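Local structure of oligopeptide ABC transporter, periplasmic oligopeptide-binding protein, putative (Thermotoga maritima MSB8, 5IPW) at residues D151-N154 / I155-V159; T188-A192 / H193-Q197; A599-K602 / N603-N607; T620-N623 / A624-Q628. The protein probably binds oligopeptides in the periplasm and delivers them to a membrane ABC transporter for uptake. All blocks are in the same frame, centred on the assembly; numbering follows the deposited sequence.

Contact 1. Residues D151-N154 / I155-V159; sequences DWYN and IGVKV
A local apolar contact marks the junction of helix and strand where Val157, at the start of strand 157-163, meets Trp152 and Tyr153 of the short helix 151-154 that precedes it. One methyl group does the touching. Val157 CG1 lies 3.9 Å from Tyr153 CD1 and 4.1 Å from Trp152 CZ3, meeting both rings obliquely, and the valine side chain crosses that of Tyr153 at about a right angle. The methyl reaches the pair because CG1 sits between the valine's backbone N and carbonyl carbon (chi1 67°), directed back at the helix. Within the helix the two aromatic residues also lean on each other: Tyr153 CB rests 4.1 Å above one face of the indole, near its rim.

The backbone turn is held more lightly. Asp151 OD1 takes the amide Trp152 N at 2.9 Å on the anti side of the carboxylate, whereas the bond from Ile155 N back to Asp151 O, at 3.4 Å, is weak. Ile155 is the first residue to leave helical geometry, and its CG1 lies 3.9 Å from that same Asp151 O.

Around the turn, Val140 of helix 129-140 touches both aromatic residues, and the ring of Phe187 meets that of Trp152. Strand 157-163 then runs as an outermost strand of a five-stranded antiparallel sheet, where Val157 packs on Phe171. Between residues 151-154 and 155-159 themselves, carbon packing on Val157 CG1 and the one weak bond from Ile155 N are the main links, so the join is largely nondirectional.

Contact 2. Residues T188-A192 / H193-Q197; sequences TGAPA and HYLKQ
Leu195 overlaps the residues just ahead of its helix through one methyl: CD1 lies 3.9 Å from Ala190 CB and 4.0 Å from Pro191 CD, the leucine and proline side chains crossing obliquely. At CB of the same proline, the imidazole of His193 approaches obliquely, its CE1 3.7 Å from Pro191 CB. CG of the histidine stands between its own backbone N and carbonyl carbon (chi1 75°), which brings the ring beside Pro191 CB, while NE2 is hydrogen-bonded to Asp123.

Lys196 follows a different course. Its extended chain passes Ala192, with CG beside the carbonyl O and CE 4.0 Å from Ala192 CB, before the ammonium forms a cation-pi contact with Tyr202. With an alanine here, the Tyr202 ring would probably lose its cationic partner and the methyl of Ala192 the chain that lies against it.

The backbone supplies the directional bonds. Pro191 O accepts twice, from Leu195 N at 2.9 Å and from Tyr194 N at 3.0 Å; Lys196 N reaches Ala192 O at 3.0 Å. Ahead of them, Asp131 OD1 of helix 129-140 receives Ala192 N, an amide at the start of the helix. Together these features make up a helix N-terminus, with Pro191 as the N-cap residue just before helix 192-195 and its carbonyl shared by two amides of the first turn.

Contact 3. Residues A599-K602 / N603-N607; sequences AIAK and NNFRN
Lys602 and Phe605 close a type I beta turn: Phe605 N donates to Lys602 O at 3.0 Å. The side chains gather about the same two residues. Phe605 CB lies 3.4 Å from Lys602 O, Asn604 OD1 lies 3.4 Å from Lys602 CB, and the phenyl ring comes obliquely to within 4.5 Å of Ala601 CB through CD1. The far end of that ring leads away from strand 599-602, and the ring also meets that of Trp63.

The next layer grips the middle of the turn. Arg606 folds back and presents NE and NH2 side-on to a single acceptor, Asn603 O, at 3.2 and 3.0 Å. Both nitrogens reach that oxygen from the same face of its carbonyl plane, and the oxygen lies close to the guanidinium plane, so the pair would resist rotation of the arginine head.

Further out, Arg606 NH1 forms a salt bridge with Glu54, and Arg327 of strand 326-333 bonds to both Lys602 O and Phe605 O. The lysine chain, bent at two successive torsions, carries NZ away to Gly324 O. Strand 599-602 belongs to a mixed sheet, whereas strand 605-606 pairs with 630-631, so the turn passes the chain from one sheet to another. Its carbonyls thus serve as anchors for cationic side chains, and Glu54 is likely to offset part of the positive charge where Arg606 and Arg327 come close.

Contact 4. Residues T620-N623 / A624-Q628; sequences TPLN and AMPMQ
Pro621 O and Leu622 O receive the two bonds that define this turn, from Ala624 N and from Met625 N, each at 2.8 Å. These are successive bonds from residue i+3 back to residue i. A further pair of bonds follows within 624-628. There Met625 O accepts Gln628 NE2 at 2.9 Å and, more distantly, Gln628 N, and the two donors come from opposite faces of the carbonyl. The side-chain amide gets there because all three glutamine torsions lie near +60° or a little beyond, curling the side chain back to Met625; OE1 accepts a hydrogen bond from Val53 N.

This is the pattern of consecutive 3-10 turns in a loop, here a buried part of the connection between strands 613-614 and 630-631. A cis peptide bond precedes Pro621, and Met625, with positive phi and psi, separates the first 3-10 segment from the one at Pro626 and Met627.

In the packing, the Pro626 ring sets its CD 3.8 Å from Leu622 CA, with Leu622 CD1 a little farther off at 4.3 Å. The same Pro626 CD lies 3.5 Å from Pro621 O, the oxygen already bonded to Ala624 N, so proline and leucine meet on the flank of the first turn. Met625 bends at its second torsion and brings SD to 3.7 Å from Leu622 O. Beyond the turn, Pro621 packs on Lys78 and Leu79 of helix 73-80, while Met627 touches Val50 of strand 48-51.

In the fold
Followed from the N terminus, the four contacts come in series; none nests in or crosses another, and each closes just a short turn of continuous chain. Contact 1 leads from a helix into the edge strand of the five-stranded antiparallel sheet. Contact 2 opens a short helix, its centre about 20 Å from that of contact 1, and both pack on helix 129-140. Contact 3 lies on the opposite side of the chain's centre from contact 1, about 28 Å away at the nearest atoms. Contact 4 sits in the loop between strands 613-614 and 630-631. It touches contact 3: Asn607 ND2 is 2.7 Å from Gln628 O, a probable hydrogen bond, beside the pairing of strands 605-606 and 630-631.

Contact 1. Residues D151-N154 / I155-V159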
loop_
_atom_site.group_PDB
_atom_site.type_symbol
_atom_site.label_atom_id
_atom_site.label_comp_id
_atom_site.label_asym_id
_atom_site.label_seq_id
_atom_site.Cartn_x
_atom_site.Cartn_y
_atom_site.Cartn_z
ATOM N N ASP A 151 -15.097 -0.653 -5.581
ATOM C CA ASP A 151 -15.036 -2.086 -5.886
ATOM C C ASP A 151 -15.985 -2.948 -5.035
ATOM O O ASP A 151 -16.861 -3.637 -5.571
ATOM C CB ASP A 151 -13.577 -2.599 -5.768
ATOM C CG ASP A 151 -12.748 -1.861 -4.682
ATOM O OD1 ASP A 151 -13.324 -1.313 -3.718
ATOM O OD2 ASP A 151 -11.505 -1.831 -4.797
ATOM N N TRP A 152 -15.813 -2.888 -3.717
ATOM C CA TRP A 152 -16.594 -3.705 -2.782
ATOM C C TRP A 152 -18.089 -3.391 -2.790
ATOM O O TRP A 152 -18.898 -4.280 -2.542
ATOM C CB TRP A 152 -16.046 -3.584 -1.347
ATOM C CG TRP A 152 -16.114 -2.195 -0.778
ATOM C CD1 TRP A 152 -15.156 -1.231 -0.863
ATOM C CD2 TRP A 152 -17.198 -1.619 -0.051
ATOM N NE1 TRP A 152 -15.575 -0.093 -0.235
ATOM C CE2 TRP A 152 -16.829 -0.301 0.271
ATOM C CE3 TRP A 152 -18.447 -2.087 0.354
ATOM C CZ2 TRP A 152 -17.662 0.554 0.982
ATOM C CZ3 TRP A 152 -19.275 -1.236 1.064
ATOM C CH2 TRP A 152 -18.879 0.068 1.369
ATOM N N TYR A 153 -18.464 -2.142 -3.056
ATOM C CA TYR A 153 -19.886 -1.783 -3.104
ATOM C C TYR A 153 -20.570 -2.255 -4.391
ATOM O O TYR A 153 -21.772 -2.511 -4.387
ATOM C CB TYR A 153 -20.089 -0.276 -2.937
ATOM C CG TYR A 153 -21.544 0.135 -2.756
ATOM C CD1 TYR A 153 -22.133 0.177 -1.490
ATOM C CD2 TYR A 153 -22.333 0.480 -3.850
ATOM C CE1 TYR A 153 -23.460 0.556 -1.324
ATOM C CE2 TYR A 153 -23.659 0.862 -3.696
ATOM C CZ TYR A 153 -24.220 0.899 -2.432
ATOM O OH TYR A 153 -25.535 1.280 -2.278
ATOM N N ASN A 154 -19.810 -2.360 -5.484
ATOM C CA ASN A 154 -20.354 -2.829 -6.765
ATOM C C ASN A 154 -20.656 -4.321 -6.750
ATOM O O ASN A 154 -21.559 -4.782 -7.449
ATOM C CB ASN A 154 -19.428 -2.464 -7.925
ATOM C CG ASN A 154 -19.545 -1.000 -8.321
ATOM O OD1 ASN A 154 -20.622 -0.407 -8.229
ATOM N ND2 ASN A 154 -18.438 -0.409 -8.764
ATOM N N ILE A 155 -19.909 -5.076 -5.953
ATOM C CA ILE A 155 -20.383 -6.385 -5.537
ATOM C C ILE A 155 -21.574 -6.047 -4.647
ATOM O O ILE A 155 -21.470 -5.162 -3.801
ATOM C CB ILE A 155 -19.326 -7.173 -4.740
ATOM C CG1 ILE A 155 -18.060 -7.356 -5.587
ATOM C CG2 ILE A 155 -19.893 -8.519 -4.297
ATOM C CD1 ILE A 155 -17.026 -8.280 -4.985
ATOM N N GLY A 156 -22.703 -6.715 -4.841
ATOM C CA GLY A 156 -23.890 -6.410 -4.038
ATOM C C GLY A 156 -23.615 -6.577 -2.553
ATOM O O GLY A 156 -23.039 -7.586 -2.138
ATOM N N VAL A 157 -24.011 -5.590 -1.753
ATOM C CA VAL A 157 -23.795 -5.649 -0.305
ATOM C C VAL A 157 -24.980 -5.096 0.487
ATOM O O VAL A 157 -25.537 -4.051 0.148
ATOM C CB VAL A 157 -22.495 -4.914 0.112
ATOM C CG1 VAL A 157 -22.600 -3.411 -0.119
ATOM C CG2 VAL A 157 -22.148 -5.220 1.565
ATOM N N LYS A 158 -25.349 -5.815 1.546
ATOM C CA LYS A 158 -26.367 -5.363 2.488
ATOM C C LYS A 158 -25.705 -5.195 3.856
ATOM O O LYS A 158 -25.036 -6.109 4.345
ATOM C CB LYS A 158 -27.523 -6.373 2.568
ATOM C CG LYS A 158 -28.909 -5.762 2.387
ATOM C CD LYS A 158 -29.260 -4.747 3.469
ATOM C CE LYS A 158 -30.435 -3.868 3.056
ATOM N NZ LYS A 158 -30.400 -2.539 3.733
ATOM N N VAL A 159 -25.889 -4.025 4.460
ATOM C CA VAL A 159 -25.255 -3.697 5.730
ATOM C C VAL A 159 -26.294 -3.268 6.760
ATOM O O VAL A 159 -27.122 -2.398 6.494
ATOM C CB VAL A 159 -24.195 -2.587 5.546
ATOM C CG1 VAL A 159 -23.585 -2.175 6.880
ATOM C CG2 VAL A 159 -23.095 -3.069 4.610
#

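Contact 2. Residues T188-A192 / H193-Q197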
loop_
_atom_site.group_PDB
_atom_site.type_symbol
_atom_site.label_atom_id
_atom_site.label_comp_id
_atom_site.label_asym_id
_atom_site.label_seq_id
_atom_site.Cartn_x
_atom_site.Cartn_y
_atom_site.Cartn_z
ATOM N N THR A 188 -15.024 2.485 9.293
ATOM C CA THR A 188 -15.427 2.961 10.605
ATOM C C THR A 188 -16.639 3.876 10.529
ATOM O O THR A 188 -17.282 4.139 11.539
ATOM C CB THR A 188 -14.278 3.697 11.304
ATOM O OG1 THR A 188 -13.796 4.740 10.455
ATOM C CG2 THR A 188 -13.142 2.720 11.611
ATOM N N GLY A 189 -16.941 4.376 9.336
ATOM C CA GLY A 189 -18.179 5.119 9.101
ATOM C C GLY A 189 -18.024 6.613 9.298
ATOM O O GLY A 189 -16.923 7.144 9.198
ATOM N N ALA A 190 -19.136 7.286 9.578
ATOM C CA ALA A 190 -19.150 8.736 9.736
ATOM C C ALA A 190 -20.239 9.141 10.730
ATOM O O ALA A 190 -21.180 8.384 10.962
ATOM C CB ALA A 190 -19.379 9.399 8.385
ATOM N N PRO A 191 -20.117 10.338 11.322
ATOM C CA PRO A 191 -20.994 10.738 12.429
ATOM C C PRO A 191 -22.379 11.199 11.988
ATOM O O PRO A 191 -22.598 12.381 11.725
ATOM C CB PRO A 191 -20.219 11.880 13.084
ATOM C CG PRO A 191 -19.430 12.477 11.969
ATOM C CD PRO A 191 -19.067 11.339 11.060
ATOM N N ALA A 192 -23.309 10.254 11.926
ATOM C CA ALA A 192 -24.680 10.535 11.514
ATOM C C ALA A 192 -25.318 11.639 12.348
ATOM O O ALA A 192 -26.055 12.469 11.823
ATOM C CB ALA A 192 -25.514 9.274 11.596
ATOM N N HIS A 193 -25.027 11.664 13.642
ATOM C CA HIS A 193 -25.636 12.661 14.532
ATOM C C HIS A 193 -25.282 14.090 14.117
ATOM O O HIS A 193 -26.059 15.019 14.359
ATOM C CB HIS A 193 -25.241 12.407 15.991
ATOM C CG HIS A 193 -23.837 12.802 16.324
ATOM N ND1 HIS A 193 -22.745 12.016 16.015
ATOM C CD2 HIS A 193 -23.346 13.900 16.949
ATOM C CE1 HIS A 193 -21.642 12.616 16.429
ATOM N NE2 HIS A 193 -21.980 13.759 17.005
ATOM N N TYR A 194 -24.110 14.255 13.502
ATOM C CA TYR A 194 -23.665 15.547 12.993
ATOM C C TYR A 194 -24.075 15.780 11.542
ATOM O O TYR A 194 -24.464 16.888 11.194
ATOM C CB TYR A 194 -22.141 15.676 13.100
ATOM C CG TYR A 194 -21.590 16.965 12.508
ATOM C CD1 TYR A 194 -21.733 18.181 13.171
ATOM C CD2 TYR A 194 -20.925 16.963 11.281
ATOM C CE1 TYR A 194 -21.234 19.359 12.627
ATOM C CE2 TYR A 194 -20.417 18.134 10.732
ATOM C CZ TYR A 194 -20.578 19.328 11.403
ATOM O OH TYR A 194 -20.076 20.481 10.857
ATOM N N LEU A 195 -23.973 14.750 10.705
ATOM C CA LEU A 195 -24.109 14.927 9.254
ATOM C C LEU A 195 -25.537 14.887 8.697
ATOM O O LEU A 195 -25.802 15.460 7.636
ATOM C CB LEU A 195 -23.259 13.894 8.516
ATOM C CG LEU A 195 -21.758 14.160 8.580
ATOM C CD1 LEU A 195 -20.992 12.980 8.012
ATOM C CD2 LEU A 195 -21.391 15.433 7.837
ATOM N N LYS A 196 -26.448 14.214 9.399
ATOM C CA LYS A 196 -27.828 14.058 8.921
ATOM C C LYS A 196 -28.536 15.391 8.652
ATOM O O LYS A 196 -29.433 15.451 7.809
ATOM C CB LYS A 196 -28.654 13.225 9.900
ATOM C CG LYS A 196 -28.454 11.734 9.743
ATOM C CD LYS A 196 -29.301 10.955 10.734
ATOM C CE LYS A 196 -29.352 9.480 10.360
ATOM N NZ LYS A 196 -30.175 8.669 11.304
ATOM N N GLN A 197 -28.142 16.448 9.364
ATOM C CA GLN A 197 -28.711 17.786 9.136
ATOM C C GLN A 197 -28.398 18.347 7.742
ATOM O O GLN A 197 -29.040 19.297 7.308
ATOM C CB GLN A 197 -28.226 18.773 10.197
ATOM C CG GLN A 197 -26.741 19.074 10.136
ATOM C CD GLN A 197 -26.334 20.048 11.207
ATOM O OE1 GLN A 197 -26.874 21.148 11.277
ATOM N NE2 GLN A 197 -25.396 19.651 12.060
#

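Contact 3. Residues A599-K602 / N603-N607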
loop_
_atom_site.group_PDB
_atom_site.type_symbol
_atom_site.label_atom_id
_atom_site.label_comp_id
_atom_site.label_asym_id
_atom_site.label_seq_id
_atom_site.Cartn_x
_atom_site.Cartn_y
_atom_site.Cartn_z
ATOM N N ALA A 599 13.107 7.855 6.394
ATOM C CA ALA A 599 12.398 8.804 7.224
ATOM C C ALA A 599 13.396 9.329 8.220
ATOM O O ALA A 599 14.501 8.796 8.343
ATOM C CB ALA A 599 11.254 8.116 7.952
ATOM N N ILE A 600 13.014 10.373 8.935
ATOM C CA ILE A 600 13.830 10.844 10.035
ATOM C C ILE A 600 12.980 10.996 11.273
ATOM O O ILE A 600 11.773 11.214 11.189
ATOM C CB ILE A 600 14.565 12.167 9.715
ATOM C CG1 ILE A 600 13.601 13.356 9.646
ATOM C CG2 ILE A 600 15.339 12.033 8.413
ATOM C CD1 ILE A 600 14.312 14.697 9.578
ATOM N N ALA A 601 13.635 10.850 12.416
ATOM C CA ALA A 601 13.021 11.068 13.699
ATOM C C ALA A 601 14.069 11.679 14.601
ATOM O O ALA A 601 15.175 11.184 14.681
ATOM C CB ALA A 601 12.536 9.750 14.279
ATOM N N LYS A 602 13.724 12.760 15.274
ATOM C CA LYS A 602 14.594 13.312 16.284
ATOM C C LYS A 602 14.951 12.237 17.300
ATOM O O LYS A 602 14.191 11.298 17.517
ATOM C CB LYS A 602 13.917 14.484 16.992
ATOM C CG LYS A 602 13.748 15.710 16.107
ATOM C CD LYS A 602 15.037 16.492 15.952
ATOM C CE LYS A 602 15.305 17.349 17.175
ATOM N NZ LYS A 602 16.410 18.297 16.880
ATOM N N ASN A 603 16.104 12.393 17.932
ATOM C CA ASN A 603 16.574 11.435 18.921
ATOM C C ASN A 603 15.666 11.302 20.137
ATOM O O ASN A 603 15.712 10.281 20.821
ATOM C CB ASN A 603 17.987 11.798 19.382
ATOM C CG ASN A 603 19.006 11.639 18.281
ATOM O OD1 ASN A 603 18.823 10.841 17.366
ATOM N ND2 ASN A 603 20.082 12.405 18.356
ATOM N N ASN A 604 14.858 12.327 20.406
ATOM C CA ASN A 604 13.923 12.290 21.529
ATOM C C ASN A 604 12.489 11.972 21.087
ATOM O O ASN A 604 11.541 12.103 21.870
ATOM C CB ASN A 604 13.971 13.606 22.309
ATOM C CG ASN A 604 13.353 14.770 21.554
ATOM O OD1 ASN A 604 13.387 14.827 20.317
ATOM N ND2 ASN A 604 12.784 15.717 22.304
ATOM N N PHE A 605 12.352 11.559 19.828
ATOM C CA PHE A 605 11.078 11.178 19.255
ATOM C C PHE A 605 11.074 9.662 19.098
ATOM O O PHE A 605 11.838 9.105 18.302
ATOM C CB PHE A 605 10.868 11.863 17.907
ATOM C CG PHE A 605 9.446 11.828 17.439
ATOM C CD1 PHE A 605 8.958 10.731 16.756
ATOM C CD2 PHE A 605 8.591 12.887 17.710
ATOM C CE1 PHE A 605 7.641 10.693 16.335
ATOM C CE2 PHE A 605 7.278 12.863 17.287
ATOM C CZ PHE A 605 6.801 11.763 16.595
ATOM N N ARG A 606 10.202 9.001 19.851
ATOM C CA ARG A 606 10.346 7.581 20.122
ATOM C C ARG A 606 9.162 6.750 19.673
ATOM O O ARG A 606 8.170 7.291 19.186
ATOM C CB ARG A 606 10.600 7.401 21.617
ATOM C CG ARG A 606 12.000 7.820 22.024
ATOM C CD ARG A 606 13.009 6.820 21.487
ATOM N NE ARG A 606 14.146 7.462 20.854
ATOM C CZ ARG A 606 15.118 6.815 20.211
ATOM N NH1 ARG A 606 15.105 5.493 20.097
ATOM N NH2 ARG A 606 16.121 7.506 19.677
ATOM N N ASN A 607 9.293 5.429 19.831
ATOM C CA ASN A 607 8.296 4.441 19.387
ATOM C C ASN A 607 8.126 4.432 17.869
ATOM O O ASN A 607 7.071 4.051 17.356
ATOM C CB ASN A 607 6.935 4.636 20.096
ATOM C CG ASN A 607 6.881 3.995 21.486
ATOM O OD1 ASN A 607 7.721 3.189 21.859
ATOM N ND2 ASN A 607 5.871 4.356 22.247
#

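Contact 4. Residues T620-N623 / A624-Q628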
loop_
_atom_site.group_PDB
_atom_site.type_symbol
_atom_site.label_atom_id
_atom_site.label_comp_id
_atom_site.label_asym_id
_atom_site.label_seq_id
_atom_site.Cartn_x
_atom_site.Cartn_y
_atom_site.Cartn_z
ATOM N N THR A 620 1.111 3.985 4.762
ATOM C CA THR A 620 2.310 4.479 5.424
ATOM C C THR A 620 2.205 5.995 5.592
ATOM O O THR A 620 1.812 6.681 4.662
ATOM C CB THR A 620 3.574 4.083 4.637
ATOM O OG1 THR A 620 3.675 2.653 4.598
ATOM C CG2 THR A 620 4.827 4.627 5.286
ATOM N N PRO A 621 2.540 6.523 6.787
ATOM C CA PRO A 621 3.133 5.869 7.950
ATOM C C PRO A 621 2.164 5.251 8.961
ATOM O O PRO A 621 2.608 4.879 10.040
ATOM C CB PRO A 621 3.888 7.018 8.613
ATOM C CG PRO A 621 2.985 8.185 8.401
ATOM C CD PRO A 621 2.340 7.964 7.047
ATOM N N LEU A 622 0.880 5.108 8.640
ATOM C CA LEU A 622 -0.060 4.441 9.566
ATOM C C LEU A 622 0.436 3.056 9.962
ATOM O O LEU A 622 0.215 2.572 11.069
ATOM C CB LEU A 622 -1.440 4.301 8.936
ATOM C CG LEU A 622 -2.517 3.726 9.856
ATOM C CD1 LEU A 622 -2.782 4.677 11.013
ATOM C CD2 LEU A 622 -3.792 3.454 9.081
ATOM N N ASN A 623 1.084 2.427 9.006
ATOM C CA ASN A 623 1.790 1.173 9.162
ATOM C C ASN A 623 2.759 1.143 10.372
ATOM O O ASN A 623 2.984 0.097 10.961
ATOM C CB ASN A 623 2.556 0.965 7.843
ATOM C CG ASN A 623 3.244 -0.356 7.774
ATOM O OD1 ASN A 623 2.891 -1.291 8.497
ATOM N ND2 ASN A 623 4.240 -0.454 6.901
ATOM N N ALA A 624 3.343 2.292 10.713
ATOM C CA ALA A 624 4.217 2.430 11.880
ATOM C C ALA A 624 3.450 2.688 13.180
ATOM O O ALA A 624 4.038 2.678 14.264
ATOM C CB ALA A 624 5.202 3.565 11.641
ATOM N N MET A 625 2.155 2.959 13.050
ATOM C CA MET A 625 1.235 3.178 14.161
ATOM C C MET A 625 1.548 4.431 14.972
ATOM O O MET A 625 1.917 4.350 16.138
ATOM C CB MET A 625 1.151 1.925 15.059
ATOM C CG MET A 625 -0.259 1.639 15.574
ATOM S SD MET A 625 -1.491 1.657 14.244
ATOM C CE MET A 625 -3.010 1.481 15.162
ATOM N N PRO A 626 1.375 5.610 14.356
ATOM C CA PRO A 626 1.783 6.875 14.986
ATOM C C PRO A 626 1.016 7.299 16.238
ATOM O O PRO A 626 1.484 8.169 16.980
ATOM C CB PRO A 626 1.585 7.904 13.869
ATOM C CG PRO A 626 0.624 7.282 12.933
ATOM C CD PRO A 626 0.920 5.815 12.972
ATOM N N MET A 627 -0.137 6.695 16.492
ATOM C CA MET A 627 -0.875 6.999 17.713
ATOM C C MET A 627 -0.044 6.719 18.972
ATOM O O MET A 627 -0.292 7.323 20.014
ATOM C CB MET A 627 -2.220 6.251 17.752
ATOM C CG MET A 627 -2.146 4.750 18.030
ATOM S SD MET A 627 -3.716 3.881 17.715
ATOM C CE MET A 627 -3.938 3.286 19.357
ATOM N N GLN A 628 0.940 5.820 18.873
ATOM C CA GLN A 628 1.811 5.489 20.020
ATOM C C GLN A 628 3.231 6.043 19.911
ATOM O O GLN A 628 4.106 5.665 20.693
ATOM C CB GLN A 628 1.843 3.965 20.306
ATOM C CG GLN A 628 2.242 3.045 19.166
ATOM C CD GLN A 628 3.732 2.975 18.924
ATOM O OE1 GLN A 628 4.495 2.577 19.799
ATOM N NE2 GLN A 628 4.155 3.346 17.717
#